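Local atomic coordinates of appr-1-p processing domain protein (Thermus aquaticus Y51MC23, PDB entry 5M31), a protein that belongs to the macro domain family, a compact alpha/beta fold in which helices pack on both faces of a mixed beta sheet. Residues R47-N52 against Y73-L78; V65-I70 against M99-E104. All coordinates share one frame; numbering follows the deposited sequence. Where two conformers were deposited one is given.

Contact 1 of 2, residues R47-N52 against Y73-L78; sequences RAFPDN and YDRGPL
At the surface of the macro domain, the start of helix 50-61 lies against the end of edge strand 71-74, and the side chain of Tyr-73 packs between them. Its CG is anti to the backbone N (chi1 -178°), which lays the ring along the first turn of the helix. One face takes the CA of Asn-52 in a CH-pi contact, 4.1 Å from the ring centroid and 24° off the normal. The Asn-52 amide runs past the tyrosine in the opposite sense, and its OD1 presses to 3.0 Å from Tyr-73 CB. That oxygen also accepts a hydrogen bond from Asn-86 ND2. The phenol end reaches Asp-51, whose CB is 3.5 Å from Tyr-73 OH; a water lying at the ring edge, in its plane, joins the two side chains, 2.7 Å from Tyr-73 OH and 2.7 Å from Asp-51 OD2. Two residues on, Arg-75 bends at chi3 and brings its guanidinium beside Phe-49, the planes 68° apart. Phe-49 CE1 sits over the centre of one guanidinium face, 3.7 Å from Arg-75 CZ, while Arg-75 NH2 bonds to the carbonyl of Pro-81. Phe-49 itself joins helices 40-48 and 50-61, and its side chain also touches Leu-20, Pro-81 and Ile-84, the last on strand 83-88, which pairs with strand 71-74.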
# COMPACT_ATOMS: atom_id res chain seq x y z
N ARG A 47 6.48 13.23 -1.84
CA ARG A 47 7.48 14.14 -1.16
C ARG A 47 8.62 13.37 -0.47
O ARG A 47 9.77 13.77 -0.58
CB ARG A 47 6.74 15.15 -0.24
CG ARG A 47 5.77 16.00 -1.03
CD ARG A 47 5.32 17.33 -0.47
NE ARG A 47 4.28 17.21 0.55
CZ ARG A 47 3.27 18.05 0.71
NH1 ARG A 47 3.02 19.04 -0.15
NH2 ARG A 47 2.43 17.86 1.73
N ALA A 48 8.31 12.22 0.16
CA ALA A 48 9.28 11.44 0.93
C ALA A 48 10.10 10.55 0.04
O ALA A 48 11.22 10.17 0.38
CB ALA A 48 8.54 10.58 1.95
N PHE A 49 9.48 10.11 -1.08
CA PHE A 49 10.08 9.10 -1.91
C PHE A 49 10.03 9.47 -3.39
O PHE A 49 9.35 8.78 -4.22
CB PHE A 49 9.41 7.74 -1.66
CG PHE A 49 9.53 7.25 -0.25
CD1 PHE A 49 10.74 6.77 0.24
CD2 PHE A 49 8.43 7.24 0.60
CE1 PHE A 49 10.85 6.36 1.56
CE2 PHE A 49 8.50 6.79 1.89
CZ PHE A 49 9.73 6.33 2.38
N PRO A 50 10.83 10.47 -3.77
CA PRO A 50 10.74 10.92 -5.17
C PRO A 50 11.11 9.85 -6.23
O PRO A 50 10.53 9.84 -7.33
CB PRO A 50 11.69 12.12 -5.22
CG PRO A 50 12.55 12.05 -4.00
CD PRO A 50 11.80 11.25 -2.98
N ASP A 51 12.09 9.01 -5.97
CA ASP A 51 12.46 8.00 -6.96
C ASP A 51 11.31 6.98 -7.22
O ASP A 51 11.10 6.55 -8.35
CB ASP A 51 13.72 7.27 -6.53
CG ASP A 51 14.92 8.18 -6.47
OD1 ASP A 51 14.85 9.37 -6.95
OD2 ASP A 51 15.96 7.70 -6.02
N ASN A 52 10.58 6.63 -6.15
CA ASN A 52 9.38 5.80 -6.26
C ASN A 52 8.34 6.50 -7.10
O ASN A 52 7.75 5.88 -7.97
CB ASN A 52 8.80 5.48 -4.91
CG ASN A 52 7.52 4.71 -4.97
OD1 ASN A 52 7.49 3.54 -5.33
ND2 ASN A 52 6.41 5.41 -4.68
N TYR A 73 8.34 -0.73 -5.94
CA TYR A 73 9.63 -0.09 -6.21
C TYR A 73 10.65 -0.54 -5.15
O TYR A 73 10.34 -0.50 -3.94
CB TYR A 73 9.51 1.44 -6.22
CG TYR A 73 10.80 2.14 -6.53
CD1 TYR A 73 11.38 2.07 -7.83
CD2 TYR A 73 11.55 2.78 -5.52
CE1 TYR A 73 12.57 2.70 -8.10
CE2 TYR A 73 12.74 3.41 -5.82
CZ TYR A 73 13.27 3.32 -7.08
OH TYR A 73 14.45 3.96 -7.37
N ASP A 74 11.81 -1.00 -5.61
CA ASP A 74 12.89 -1.45 -4.74
C ASP A 74 13.93 -0.33 -4.58
O ASP A 74 14.61 0.05 -5.55
CB ASP A 74 13.56 -2.68 -5.38
CG ASP A 74 14.65 -3.31 -4.50
OD1 ASP A 74 14.94 -2.82 -3.41
OD2 ASP A 74 15.19 -4.34 -4.94
N ARG A 75 14.09 0.16 -3.36
CA ARG A 75 15.02 1.24 -3.13
C ARG A 75 16.44 0.70 -2.95
O ARG A 75 17.39 1.46 -2.84
CB ARG A 75 14.60 2.04 -1.91
CG ARG A 75 13.22 2.69 -2.04
CD ARG A 75 12.81 3.41 -0.78
NE ARG A 75 13.63 4.61 -0.55
CZ ARG A 75 14.16 4.98 0.60
NH1 ARG A 75 14.89 6.10 0.68
NH2 ARG A 75 13.97 4.26 1.72
N GLY A 76 16.57 -0.60 -2.90
CA GLY A 76 17.89 -1.22 -2.81
C GLY A 76 18.08 -1.98 -1.51
O GLY A 76 17.38 -1.75 -0.54
N PRO A 77 18.99 -2.95 -1.51
CA PRO A 77 19.12 -3.83 -0.37
C PRO A 77 19.56 -3.16 0.91
O PRO A 77 19.47 -3.79 1.96
CB PRO A 77 20.15 -4.87 -0.85
CG PRO A 77 20.89 -4.17 -1.93
CD PRO A 77 19.89 -3.32 -2.62
N LEU A 78 20.14 -1.95 0.84
CA LEU A 78 20.62 -1.26 2.03
C LEU A 78 19.65 -0.20 2.52
O LEU A 78 19.94 0.53 3.47
CB LEU A 78 22.00 -0.60 1.78
CG LEU A 78 23.06 -1.52 1.21
CD1 LEU A 78 24.37 -0.78 0.94
CD2 LEU A 78 23.31 -2.73 2.13
O HOH W 1 15.94 5.05 -5.40

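Contact 2 of 2, residues V65-I70 against M99-E104; sequences VQIGRI and MEYVEE
Ile-67 lies over the ring of Tyr-101, with CG1 above the ring centre, 3.9 Å from the centroid and 9° off the normal, a nearly vertical CH-pi contact. Its two branches share the work: CD1 drops over the CD2 side, 3.6 Å from Tyr-101 CD2, and CG2 comes to 3.5 Å from Tyr-101 CD1. The chi1 of -58° puts CG2 anti to the backbone N, and the same methyl also meets the carboxylate of Glu-104, 3.3 Å from its OE1, the two side chains crossing at about a right angle. Ile-67 and Gly-68 occupy the corners of a type II turn from Gln-66 to Arg-69. At Gly-68 the backbone, with phi positive at 77°, runs close to the helix, its CA 3.9 Å from Glu-104 O. Here a water bridges turn and helix, accepting from Gly-68 N at 2.9 Å and donating to Tyr-101 O at 2.8 Å. Ile-67 also touches Pro-88 on strand 83-88, and Lys-91 packs on Tyr-101. The chemistry is therefore mostly apolar: one branched side chain on an aromatic face accounts for much of the touching surface, and the two backbones are joined through a single water.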
# COMPACT_ATOMS: atom_id res chain seq x y z
N VAL A 65 0.29 -0.30 -14.05
CA VAL A 65 -0.40 -0.10 -12.79
C VAL A 65 -1.90 -0.22 -12.98
O VAL A 65 -2.48 0.50 -13.79
CB VAL A 65 -0.09 1.24 -12.17
CG1 VAL A 65 -0.85 1.40 -10.86
CG2 VAL A 65 1.44 1.41 -12.02
N GLN A 66 -2.46 -1.27 -12.40
CA GLN A 66 -3.86 -1.60 -12.59
C GLN A 66 -4.44 -2.08 -11.30
O GLN A 66 -3.73 -2.47 -10.38
CB GLN A 66 -4.01 -2.70 -13.64
CG GLN A 66 -3.33 -2.41 -14.95
CD GLN A 66 -3.26 -3.63 -15.82
OE1 GLN A 66 -2.49 -4.57 -15.55
NE2 GLN A 66 -4.10 -3.66 -16.82
N ILE A 67 -5.77 -2.06 -11.23
CA ILE A 67 -6.46 -2.69 -10.13
C ILE A 67 -6.02 -4.16 -9.99
O ILE A 67 -5.89 -4.89 -10.99
CB ILE A 67 -8.01 -2.53 -10.28
CG1 ILE A 67 -8.40 -1.04 -10.37
CG2 ILE A 67 -8.71 -3.23 -9.15
CD1 ILE A 67 -7.94 -0.11 -9.24
N GLY A 68 -5.66 -4.53 -8.75
CA GLY A 68 -5.20 -5.87 -8.40
C GLY A 68 -3.78 -6.12 -8.81
O GLY A 68 -3.34 -7.27 -8.77
N ARG A 69 -3.04 -5.06 -9.18
CA ARG A 69 -1.66 -5.21 -9.66
C ARG A 69 -0.80 -4.13 -9.02
O ARG A 69 -0.62 -3.06 -9.54
CB ARG A 69 -1.60 -5.26 -11.17
CG ARG A 69 -0.28 -5.65 -11.80
CD ARG A 69 -0.34 -5.62 -13.26
NE ARG A 69 0.98 -5.84 -13.81
CZ ARG A 69 1.31 -5.64 -15.08
NH1 ARG A 69 0.40 -5.23 -15.94
NH2 ARG A 69 2.54 -5.91 -15.47
N ILE A 70 -0.26 -4.47 -7.84
CA ILE A 70 0.60 -3.57 -7.09
C ILE A 70 1.86 -3.30 -7.86
O ILE A 70 2.52 -4.23 -8.38
CB ILE A 70 0.94 -4.19 -5.71
CG1 ILE A 70 -0.37 -4.26 -4.90
CG2 ILE A 70 2.04 -3.40 -4.99
CD1 ILE A 70 -0.31 -5.03 -3.63
N MET A 99 -14.34 -0.59 -2.78
CA MET A 99 -14.08 -1.78 -1.94
C MET A 99 -13.56 -2.95 -2.77
O MET A 99 -12.61 -3.63 -2.39
CB MET A 99 -15.34 -2.17 -1.16
CG MET A 99 -15.13 -3.24 -0.10
SD MET A 99 -14.06 -2.68 1.23
CE MET A 99 -15.21 -1.75 2.22
N GLU A 100 -14.13 -3.12 -3.97
CA GLU A 100 -13.68 -4.22 -4.85
C GLU A 100 -12.20 -4.10 -5.19
O GLU A 100 -11.45 -5.13 -5.26
CB GLU A 100 -14.53 -4.24 -6.15
CG GLU A 100 -13.93 -5.07 -7.28
CD GLU A 100 -14.75 -5.00 -8.55
OE1 GLU A 100 -15.99 -5.01 -8.45
OE2 GLU A 100 -14.16 -4.98 -9.64
N TYR A 101 -11.73 -2.89 -5.37
CA TYR A 101 -10.39 -2.65 -5.77
C TYR A 101 -9.45 -2.89 -4.57
O TYR A 101 -8.34 -3.39 -4.73
CB TYR A 101 -10.24 -1.22 -6.28
CG TYR A 101 -11.11 -0.92 -7.49
CD1 TYR A 101 -11.77 -1.92 -8.20
CD2 TYR A 101 -11.25 0.39 -7.93
CE1 TYR A 101 -12.53 -1.59 -9.34
CE2 TYR A 101 -12.06 0.71 -8.99
CZ TYR A 101 -12.64 -0.29 -9.72
OH TYR A 101 -13.43 0.08 -10.81
N VAL A 102 -9.91 -2.57 -3.37
CA VAL A 102 -9.13 -2.88 -2.14
C VAL A 102 -9.04 -4.41 -1.97
O VAL A 102 -7.97 -4.95 -1.64
CB VAL A 102 -9.78 -2.18 -0.92
CG1 VAL A 102 -9.14 -2.66 0.39
CG2 VAL A 102 -9.61 -0.68 -1.09
N GLU A 103 -10.14 -5.10 -2.23
CA GLU A 103 -10.14 -6.58 -2.09
C GLU A 103 -9.15 -7.22 -3.03
O GLU A 103 -8.37 -8.10 -2.63
CB GLU A 103 -11.51 -7.17 -2.32
CG GLU A 103 -12.53 -6.73 -1.27
CD GLU A 103 -13.98 -6.93 -1.70
OE1 GLU A 103 -14.25 -7.27 -2.89
OE2 GLU A 103 -14.86 -6.77 -0.81
N GLU A 104 -9.18 -6.80 -4.30
CA GLU A 104 -8.28 -7.37 -5.30
C GLU A 104 -6.84 -6.95 -4.96
O GLU A 104 -5.91 -7.75 -5.11
CB GLU A 104 -8.66 -6.89 -6.69
CG GLU A 104 -10.05 -7.36 -7.08
CD GLU A 104 -10.34 -7.16 -8.54
OE1 GLU A 104 -9.55 -6.44 -9.20
OE2 GLU A 104 -11.38 -7.70 -9.02
O HOH W 2 -6.10 -2.92 -6.40

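How the contacts relate
From the N terminus, the chain first reaches the junction of helices 40-48 and 50-61, where residues 47-52 are the first half of contact 1, then passes through the turn at 65-70, the first half of contact 2, before strand 71-74 leads to 73-78 and completes contact 1. Contact 1 thus closes a loop that holds most of helix 50-61 and the turn. Contact 2 closes only later, at helix 99-116, after strands 71-74 and 83-88, so the two loops cross instead of nesting. Their centres are 22 Å apart, on opposite sides of the chain's centre. Contact 1 ties helix 50-61 to the sheet edge; contact 2 ties the connection following that helix to helix 99-116.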